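Local coordinates for protein colicin-B (Escherichia coli, PDB 1RH1) that forms channels in the cytoplasmic membrane of Escherichia coli and close relatives, depolarising it and so dissipating the energy of the cell, at residues L114-R119 against V310-E315; V200-R203 against N209-D212; A386-A391 against A479-F484; E448-S453 against L461-L466. All blocks are in the same frame, centred on the assembly; numbering follows the deposited sequence.

Interaction 1 of 4, residues L114-R119 against V310-E315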
# COMPACT_ATOMS: atom_id res chain seq x y z
N LEU A 114 -13.68 -4.93 -2.39
CA LEU A 114 -12.46 -5.55 -1.89
C LEU A 114 -12.51 -5.78 -0.37
O LEU A 114 -13.13 -4.98 0.33
CB LEU A 114 -11.25 -4.65 -2.20
CG LEU A 114 -10.71 -4.57 -3.61
CD1 LEU A 114 -9.55 -3.61 -3.67
CD2 LEU A 114 -10.23 -5.94 -4.02
N PRO A 115 -11.88 -6.83 0.22
CA PRO A 115 -11.68 -6.97 1.67
C PRO A 115 -11.01 -5.74 2.30
O PRO A 115 -11.44 -5.14 3.30
CB PRO A 115 -10.88 -8.22 1.73
CG PRO A 115 -11.36 -9.01 0.56
CD PRO A 115 -11.30 -7.95 -0.49
N GLU A 116 -9.92 -5.34 1.63
CA GLU A 116 -9.21 -4.15 2.02
C GLU A 116 -8.91 -3.35 0.76
O GLU A 116 -8.15 -3.76 -0.13
CB GLU A 116 -7.93 -4.53 2.71
CG GLU A 116 -7.34 -3.40 3.52
CD GLU A 116 -8.12 -2.99 4.76
OE1 GLU A 116 -8.82 -3.81 5.39
OE2 GLU A 116 -8.01 -1.82 5.12
N PRO A 117 -9.53 -2.18 0.66
CA PRO A 117 -9.32 -1.23 -0.41
C PRO A 117 -7.88 -0.81 -0.57
O PRO A 117 -7.19 -0.45 0.39
CB PRO A 117 -10.25 -0.11 -0.05
CG PRO A 117 -10.26 -0.15 1.46
CD PRO A 117 -10.46 -1.64 1.64
N SER A 118 -7.56 -0.86 -1.85
CA SER A 118 -6.30 -0.57 -2.52
C SER A 118 -5.32 -1.71 -2.39
O SER A 118 -4.10 -1.54 -2.51
CB SER A 118 -5.65 0.71 -1.98
OG SER A 118 -4.88 0.44 -0.81
N ARG A 119 -5.90 -2.88 -2.11
CA ARG A 119 -5.13 -4.07 -1.91
C ARG A 119 -5.87 -5.21 -2.54
O ARG A 119 -7.10 -5.30 -2.40
CB ARG A 119 -4.97 -4.34 -0.43
CG ARG A 119 -3.70 -3.69 0.07
CD ARG A 119 -3.28 -4.18 1.45
NE ARG A 119 -3.24 -5.63 1.45
CZ ARG A 119 -2.16 -6.34 1.15
NH1 ARG A 119 -0.98 -5.79 0.84
NH2 ARG A 119 -2.33 -7.64 1.10
N VAL A 310 -2.31 0.49 11.11
CA VAL A 310 -2.08 1.64 11.93
C VAL A 310 -1.87 2.86 11.04
O VAL A 310 -2.50 3.88 11.29
CB VAL A 310 -0.88 1.30 12.83
CG1 VAL A 310 -0.21 2.52 13.45
CG2 VAL A 310 -1.45 0.47 13.97
N LYS A 311 -1.08 2.77 9.97
CA LYS A 311 -0.81 3.91 9.10
C LYS A 311 -2.09 4.38 8.47
O LYS A 311 -2.30 5.58 8.37
CB LYS A 311 0.20 3.48 8.04
CG LYS A 311 0.60 4.50 6.97
CD LYS A 311 1.65 3.96 5.97
CE LYS A 311 1.13 2.74 5.18
NZ LYS A 311 2.18 2.01 4.49
N LYS A 312 -2.97 3.44 8.13
CA LYS A 312 -4.21 3.75 7.45
C LYS A 312 -5.11 4.64 8.28
O LYS A 312 -5.50 5.71 7.79
CB LYS A 312 -4.97 2.48 7.13
CG LYS A 312 -5.69 2.51 5.79
CD LYS A 312 -7.17 2.21 5.92
CE LYS A 312 -7.41 0.96 6.76
NZ LYS A 312 -8.82 0.68 6.93
N GLU A 313 -5.43 4.26 9.53
CA GLU A 313 -6.28 5.08 10.39
C GLU A 313 -5.62 6.42 10.72
O GLU A 313 -6.27 7.47 10.72
CB GLU A 313 -6.56 4.36 11.67
CG GLU A 313 -7.15 3.00 11.46
CD GLU A 313 -6.95 2.10 12.68
OE1 GLU A 313 -7.92 1.47 13.10
OE2 GLU A 313 -5.84 2.02 13.22
N GLN A 314 -4.31 6.41 10.96
CA GLN A 314 -3.56 7.60 11.25
C GLN A 314 -3.78 8.64 10.17
O GLN A 314 -4.16 9.77 10.46
CB GLN A 314 -2.10 7.24 11.34
CG GLN A 314 -1.05 8.35 11.30
CD GLN A 314 0.29 7.86 10.75
OE1 GLN A 314 0.62 8.10 9.58
NE2 GLN A 314 1.08 7.13 11.55
N GLU A 315 -3.62 8.24 8.91
CA GLU A 315 -3.73 9.19 7.82
C GLU A 315 -5.14 9.57 7.47
O GLU A 315 -5.42 10.68 7.02
CB GLU A 315 -3.08 8.63 6.59
CG GLU A 315 -1.63 8.28 6.87
CD GLU A 315 -0.92 7.52 5.76
OE1 GLU A 315 -1.57 6.79 5.00
OE2 GLU A 315 0.31 7.65 5.67

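Interaction 2 of 4, residues V200-R203 against N209-D212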
# COMPACT_ATOMS: atom_id res chain seq x y z
N VAL A 200 17.13 -22.71 -27.76
CA VAL A 200 18.26 -23.38 -27.12
C VAL A 200 19.04 -24.14 -28.18
O VAL A 200 18.44 -24.90 -28.93
CB VAL A 200 17.74 -24.37 -26.02
CG1 VAL A 200 18.90 -25.10 -25.37
CG2 VAL A 200 17.06 -23.60 -24.89
N PRO A 201 20.36 -23.96 -28.29
CA PRO A 201 21.26 -24.76 -29.10
C PRO A 201 21.41 -26.23 -28.81
O PRO A 201 21.51 -26.67 -27.67
CB PRO A 201 22.58 -24.08 -29.00
CG PRO A 201 22.49 -23.28 -27.74
CD PRO A 201 21.06 -22.79 -27.78
N ASP A 202 21.42 -26.94 -29.95
CA ASP A 202 21.65 -28.36 -30.03
C ASP A 202 23.14 -28.61 -29.94
O ASP A 202 23.87 -28.38 -30.90
CB ASP A 202 21.15 -28.93 -31.36
CG ASP A 202 21.05 -30.46 -31.36
OD1 ASP A 202 20.23 -31.01 -32.10
OD2 ASP A 202 21.76 -31.13 -30.62
N ARG A 203 23.57 -29.15 -28.80
CA ARG A 203 24.96 -29.50 -28.59
C ARG A 203 25.39 -30.66 -29.48
O ARG A 203 26.60 -30.82 -29.67
CB ARG A 203 25.20 -29.88 -27.15
CG ARG A 203 25.98 -28.86 -26.34
CD ARG A 203 25.21 -27.55 -26.12
NE ARG A 203 24.05 -27.73 -25.24
CZ ARG A 203 23.50 -26.75 -24.52
NH1 ARG A 203 23.98 -25.49 -24.55
NH2 ARG A 203 22.45 -27.03 -23.75
N ASN A 209 19.86 -24.80 -33.70
CA ASN A 209 19.28 -24.78 -32.36
C ASN A 209 18.31 -25.97 -32.21
O ASN A 209 17.92 -26.54 -33.23
CB ASN A 209 18.50 -23.47 -32.14
CG ASN A 209 19.24 -22.12 -32.10
OD1 ASN A 209 20.26 -21.88 -31.42
ND2 ASN A 209 18.66 -21.16 -32.84
N ILE A 210 17.89 -26.43 -31.01
CA ILE A 210 16.95 -27.55 -30.84
C ILE A 210 15.56 -27.06 -31.23
O ILE A 210 15.04 -26.07 -30.68
CB ILE A 210 16.89 -28.04 -29.38
CG1 ILE A 210 18.25 -28.52 -28.94
CG2 ILE A 210 15.89 -29.18 -29.27
CD1 ILE A 210 18.40 -28.52 -27.42
N LYS A 211 14.96 -27.79 -32.19
CA LYS A 211 13.65 -27.47 -32.72
C LYS A 211 12.60 -27.49 -31.62
O LYS A 211 12.51 -28.44 -30.84
CB LYS A 211 13.24 -28.47 -33.79
CG LYS A 211 11.92 -28.10 -34.48
CD LYS A 211 11.38 -29.30 -35.26
CE LYS A 211 10.03 -29.08 -36.00
NZ LYS A 211 10.09 -28.14 -37.11
N ASP A 212 11.84 -26.38 -31.56
CA ASP A 212 10.70 -26.21 -30.67
C ASP A 212 10.95 -26.34 -29.16
O ASP A 212 10.13 -26.87 -28.40
CB ASP A 212 9.58 -27.19 -31.12
CG ASP A 212 8.80 -26.85 -32.41
OD1 ASP A 212 7.82 -27.51 -32.69
OD2 ASP A 212 9.15 -25.92 -33.14

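Interaction 3 of 4, residues A386-A391 against A479-F484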
# COMPACT_ATOMS: atom_id res chain seq x y z
N ALA A 386 -12.48 47.58 27.73
CA ALA A 386 -12.79 46.73 28.89
C ALA A 386 -14.12 45.99 28.98
O ALA A 386 -14.27 44.98 29.67
CB ALA A 386 -12.67 47.56 30.15
N THR A 387 -15.06 46.53 28.22
CA THR A 387 -16.40 46.02 28.13
C THR A 387 -16.41 44.91 27.09
O THR A 387 -17.02 43.86 27.31
CB THR A 387 -17.32 47.19 27.77
OG1 THR A 387 -16.93 48.28 28.59
CG2 THR A 387 -18.78 46.93 28.06
N ASP A 388 -15.74 45.12 25.95
CA ASP A 388 -15.60 44.08 24.94
C ASP A 388 -14.66 42.98 25.40
O ASP A 388 -14.94 41.81 25.15
CB ASP A 388 -15.04 44.65 23.66
CG ASP A 388 -15.95 45.61 22.92
OD1 ASP A 388 -17.13 45.72 23.28
OD2 ASP A 388 -15.46 46.25 21.98
N LYS A 389 -13.55 43.30 26.07
CA LYS A 389 -12.62 42.33 26.59
C LYS A 389 -13.39 41.43 27.53
O LYS A 389 -13.38 40.21 27.35
CB LYS A 389 -11.51 43.04 27.34
CG LYS A 389 -10.27 42.27 27.77
CD LYS A 389 -9.30 43.26 28.43
CE LYS A 389 -8.52 44.17 27.46
NZ LYS A 389 -8.38 45.56 27.91
N GLU A 390 -14.17 42.03 28.44
CA GLU A 390 -14.98 41.29 29.39
C GLU A 390 -15.95 40.32 28.74
O GLU A 390 -16.17 39.22 29.24
CB GLU A 390 -15.74 42.27 30.26
CG GLU A 390 -16.48 41.63 31.43
CD GLU A 390 -15.61 41.10 32.59
OE1 GLU A 390 -15.28 41.91 33.47
OE2 GLU A 390 -15.28 39.90 32.64
N ALA A 391 -16.49 40.67 27.57
CA ALA A 391 -17.41 39.82 26.83
C ALA A 391 -16.71 38.62 26.25
O ALA A 391 -17.32 37.55 26.24
CB ALA A 391 -18.03 40.58 25.68
N ALA A 479 -20.61 42.68 16.77
CA ALA A 479 -19.73 42.75 15.61
C ALA A 479 -18.33 43.33 15.83
O ALA A 479 -17.38 42.95 15.13
CB ALA A 479 -20.37 43.58 14.53
N THR A 480 -18.18 44.23 16.81
CA THR A 480 -16.90 44.86 17.07
C THR A 480 -15.94 43.80 17.56
O THR A 480 -14.85 43.64 17.03
CB THR A 480 -16.97 45.92 18.14
OG1 THR A 480 -18.20 46.59 17.99
CG2 THR A 480 -15.86 46.94 18.00
N VAL A 481 -16.50 43.06 18.52
CA VAL A 481 -15.87 41.94 19.19
C VAL A 481 -15.62 40.82 18.19
O VAL A 481 -14.46 40.44 18.07
CB VAL A 481 -16.78 41.49 20.32
CG1 VAL A 481 -16.15 40.39 21.13
CG2 VAL A 481 -17.01 42.67 21.25
N VAL A 482 -16.59 40.29 17.45
CA VAL A 482 -16.35 39.24 16.45
C VAL A 482 -15.22 39.61 15.49
O VAL A 482 -14.46 38.75 15.06
CB VAL A 482 -17.67 38.97 15.68
CG1 VAL A 482 -17.52 38.03 14.49
CG2 VAL A 482 -18.59 38.32 16.69
N GLY A 483 -15.08 40.90 15.17
CA GLY A 483 -13.96 41.34 14.36
C GLY A 483 -12.62 41.17 15.08
O GLY A 483 -11.66 40.66 14.51
N PHE A 484 -12.52 41.61 16.35
CA PHE A 484 -11.29 41.53 17.12
C PHE A 484 -10.85 40.07 17.26
O PHE A 484 -9.69 39.75 16.99
CB PHE A 484 -11.49 42.12 18.52
CG PHE A 484 -10.19 42.25 19.30
CD1 PHE A 484 -9.80 41.27 20.21
CD2 PHE A 484 -9.36 43.35 19.08
CE1 PHE A 484 -8.59 41.37 20.89
CE2 PHE A 484 -8.14 43.44 19.77
CZ PHE A 484 -7.75 42.46 20.66

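Interaction 4 of 4, residues E448-S453 against L461-L466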
# COMPACT_ATOMS: atom_id res chain seq x y z
N GLU A 448 2.54 23.81 21.22
CA GLU A 448 3.82 23.16 21.01
C GLU A 448 3.96 21.93 21.90
O GLU A 448 4.37 20.88 21.41
CB GLU A 448 4.94 24.14 21.30
CG GLU A 448 4.92 25.28 20.26
CD GLU A 448 5.42 25.03 18.82
OE1 GLU A 448 5.49 26.00 18.07
OE2 GLU A 448 5.76 23.90 18.43
N SER A 449 3.53 22.02 23.17
CA SER A 449 3.51 20.88 24.09
C SER A 449 2.88 19.67 23.46
O SER A 449 3.43 18.58 23.57
CB SER A 449 2.70 21.13 25.32
OG SER A 449 3.18 22.24 26.04
N TRP A 450 1.75 19.86 22.75
CA TRP A 450 1.04 18.76 22.12
C TRP A 450 1.87 18.05 21.10
O TRP A 450 1.82 16.82 21.07
CB TRP A 450 -0.19 19.20 21.38
CG TRP A 450 -1.25 19.85 22.23
CD1 TRP A 450 -1.38 19.67 23.57
CD2 TRP A 450 -2.20 20.67 21.72
NE1 TRP A 450 -2.43 20.36 23.93
CE2 TRP A 450 -2.94 20.98 22.85
CE3 TRP A 450 -2.53 21.17 20.47
CZ2 TRP A 450 -4.05 21.81 22.74
CZ3 TRP A 450 -3.63 22.00 20.37
CH2 TRP A 450 -4.38 22.32 21.49
N VAL A 451 2.62 18.83 20.31
CA VAL A 451 3.49 18.25 19.30
C VAL A 451 4.63 17.51 20.00
O VAL A 451 4.78 16.30 19.82
CB VAL A 451 4.06 19.34 18.37
CG1 VAL A 451 4.83 18.66 17.28
CG2 VAL A 451 2.98 20.13 17.68
N ILE A 452 5.41 18.22 20.84
CA ILE A 452 6.52 17.64 21.59
C ILE A 452 6.14 16.36 22.31
O ILE A 452 6.82 15.35 22.10
CB ILE A 452 7.03 18.71 22.58
CG1 ILE A 452 7.74 19.75 21.75
CG2 ILE A 452 7.97 18.15 23.63
CD1 ILE A 452 7.94 21.11 22.44
N SER A 453 5.06 16.30 23.10
CA SER A 453 4.73 15.04 23.76
C SER A 453 4.17 14.00 22.80
O SER A 453 3.64 12.97 23.24
CB SER A 453 3.75 15.32 24.88
OG SER A 453 4.41 16.08 25.89
N LEU A 461 -2.61 21.26 14.77
CA LEU A 461 -3.10 22.46 14.12
C LEU A 461 -4.62 22.44 14.09
O LEU A 461 -5.25 23.47 14.33
CB LEU A 461 -2.64 22.57 12.69
CG LEU A 461 -1.83 23.78 12.25
CD1 LEU A 461 -1.82 23.72 10.75
CD2 LEU A 461 -2.40 25.11 12.71
N SER A 462 -5.23 21.29 13.79
CA SER A 462 -6.66 21.17 13.71
C SER A 462 -7.33 21.48 15.02
O SER A 462 -8.04 22.47 15.07
CB SER A 462 -7.02 19.81 13.27
OG SER A 462 -6.63 19.79 11.91
N LEU A 463 -7.11 20.72 16.10
CA LEU A 463 -7.63 21.00 17.44
C LEU A 463 -7.51 22.45 17.85
O LEU A 463 -8.48 23.01 18.35
CB LEU A 463 -6.89 20.13 18.41
CG LEU A 463 -7.11 20.15 19.88
CD1 LEU A 463 -8.52 19.80 20.26
CD2 LEU A 463 -6.19 19.11 20.48
N PHE A 464 -6.39 23.12 17.60
CA PHE A 464 -6.23 24.50 17.96
C PHE A 464 -7.10 25.40 17.13
O PHE A 464 -7.74 26.32 17.65
CB PHE A 464 -4.80 24.89 17.75
CG PHE A 464 -4.51 26.31 18.17
CD1 PHE A 464 -4.56 26.67 19.51
CD2 PHE A 464 -4.19 27.25 17.20
CE1 PHE A 464 -4.28 27.98 19.87
CE2 PHE A 464 -3.91 28.56 17.58
CZ PHE A 464 -3.95 28.92 18.91
N SER A 465 -7.07 25.15 15.82
CA SER A 465 -7.85 25.93 14.89
C SER A 465 -9.33 25.66 15.06
O SER A 465 -10.10 26.61 15.10
CB SER A 465 -7.45 25.61 13.48
OG SER A 465 -6.07 25.89 13.30
N LEU A 466 -9.76 24.40 15.20
CA LEU A 466 -11.12 24.04 15.49
C LEU A 466 -11.60 24.64 16.80
O LEU A 466 -12.63 25.30 16.77
CB LEU A 466 -11.28 22.57 15.60
CG LEU A 466 -11.30 21.78 14.34
CD1 LEU A 466 -11.46 20.33 14.70
CD2 LEU A 466 -12.48 22.19 13.48

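Interaction 1 of 4, residues L114-R119 against V310-E315
E116 and K312 approach each other from opposite directions, the glutamate from a loop and the lysine from the flank of a helix, and they meet through a single pair of charged ends. OE2 of E116 lies 3.2 Å from NZ of K312, a salt bridge whose hydrogen bond is weak. The lysine does not arrive with its nitrogen alone, because CE of K312 is almost as near, 3.3 Å from the same OE2. On the loop side CG is turned anti to the backbone N of E116 (chi1 -162°) and the chain then bends at chi2, which carries the carboxylate out to the helix. K312 bends twice, at chi2 and chi3, before presenting its ammonium group. The helix is 291-340, the long rod of the dumbbell-shaped colicin B. The loop lies between helix 99-110 and strand 121-128, so the pair ties the amino-terminal part of the chain to the middle of the rod. The other carboxylate oxygen, OE1, makes a long and weak ion pair with R309, about one turn back on that helix. The loop itself closes in a type II beta turn from E116 to R119, its chain-reversing bond from R119 N to E116 O being weak at 3.1 Å. Within the turn S118 OG donates to P117 O over 2.8 Å, in the carbonyl plane and on a lone pair. R119 is directed to another surface, where NE forms a salt bridge with E256 and the guanidinium makes a cation-pi contact with Y259.

Interaction 2 of 4, residues V200-R203 against N209-D212
V200 and I210 are joined by the one backbone hydrogen bond between 200-203 and 209-212: I210 N donates to V200 O over 2.6 Å, a short bond with an angle of 161° at the hydrogen. One residue further, P201 and N209 face each other as an antiparallel non-hydrogen-bonded pair, their CA atoms 3.8 Å apart and their side chains diverging. Proline suits this site, since the pairing asks no N-H of it.

The apolar contacts gather round I210. Its side chain and that of V200 lie side by side and point the same way, with V200 CG1 4.0 Å from I210 CD1. With CG1 turned beside its backbone N (chi1 -60°), I210 reaches over the opposing main chain, where CG1 comes to 3.6 Å from D202 CA and CD1 to 3.6 Å from P201 O. I57, from a loop, packs against both V200 and I210 and continues the apolar patch.

Polar groups play a looser part. Across the contact N209 OD1 rests against the proline ring, 3.8 Å from P201 CD, in van der Waals contact. Within 200-203 and just beyond it, D202 turns its carboxylate to S204, whose OG is hydrogen-bonded to D202 OD2, and the guanidinium of R203 folds back so that P201 O sits 3.6 Å above its plane, over the centre.

These contacts form the loop end of a beta hairpin, where strand 189-201 passes through 202-208 into the short strand 209-210, before the chain turns a corner into strand 213-216, which pairs antiparallel with 189-201 in the mixed sheet.

Interaction 3 of 4, residues A386-A391 against A479-F484
D388 and V481 meet where two helices come close, their CA atoms 6.1 Å apart. The touching branch of the valine is CG2, which stands above the plane of the aspartate carboxylate and almost directly over its carbon, 3.5 Å from D388 CG. It is also 3.7 Å from both D388 CB and D388 OD1, so a methyl group is laid on the flat end of a charged side chain. T480 adds a lighter touch at the oxygen: its CG2 lies 4.1 Å from D388 OD2, and the two side chains cross at about a right angle. No hydrogen bond joins the segments.

The torsions account for this meeting. In V481 the CG1 branch is anti to the backbone N (chi1 -176°), which leaves CG2 beside that N and directed at the aspartate. D388 holds CG beside its own N (chi1 -66°), and OD2 accepts a weak hydrogen bond from N385 ND2, just ahead of the helix. Both segments are the first turns of their helices, and the carboxylate may therefore gain some electrostatic stabilisation from the amino-terminal ends near it.

In the pore-forming helix bundle, helix 479-495 is the second arm of the predicted hydrophobic hairpin, and this contact lies at the first turn of that arm. F484 packs on L382 and I384 in the loop leading into helix 386-398, while A479 rests on Y339 and V482 on K335 and V336. The first turns of helix 479-495 thus lie between the start of helix 386-398 and the carboxy-terminal part of helix 291-340.

Interaction 4 of 4, residues E448-S453 against L461-L466
W450 meets L463 through the six-membered half of its indole, and the two side chains cross at about a right angle. The methyl CD2 of L463 sits over one face in a CH-pi contact, 3.9 Å from the centroid of that six-membered ring and 16° off the ring normal. CG of L463 follows it in, 3.8 Å from W450 CH2, with CG anti to the backbone N (chi1 178°) extending the leucine toward the indole. F464 plays a different part: its CB, not its ring, lies near the indole plane at the edge, 4.1 Å from W450 CZ3. Face and edge of one ring are thus covered by consecutive residues of one helix. That helix, 457-472, overlaps a predicted transmembrane segment and forms part of the buried hydrophobic hairpin of the pore-forming bundle; W450 comes from the helix just before it, so the contact folds two successive helices together. Helix 420-435 joins the packing, I427 touching both W450 and F464. At the polar end of the indole, NE1 makes a weak hydrogen bond to E446. The buried hydroxyl of S465 is satisfied within its own helix, OG donating to L461 O over 2.8 Å.

Overall arrangement
Interactions 3 and 4 belong to the same helix bundle, their centres about 26 Å apart, and use the two successive helices of the hydrophobic hairpin, 457-472 and 479-495. Interaction 4 is buried and wholly apolar, whereas interaction 3, at the far end of the bundle, sets a methyl group against a partly exposed carboxylate. Interaction 2, about 93 Å from interaction 3 between centres, is partly buried: strand pairing with an apolar patch, and P201 and N209 exposed. Interaction 1 is the most central and the thinnest, a lone salt bridge, partly buried, that pairs a buried glutamate with a partly exposed lysine of the rod, helix 291-340, whose later turns pack against helices of interactions 3 and 4.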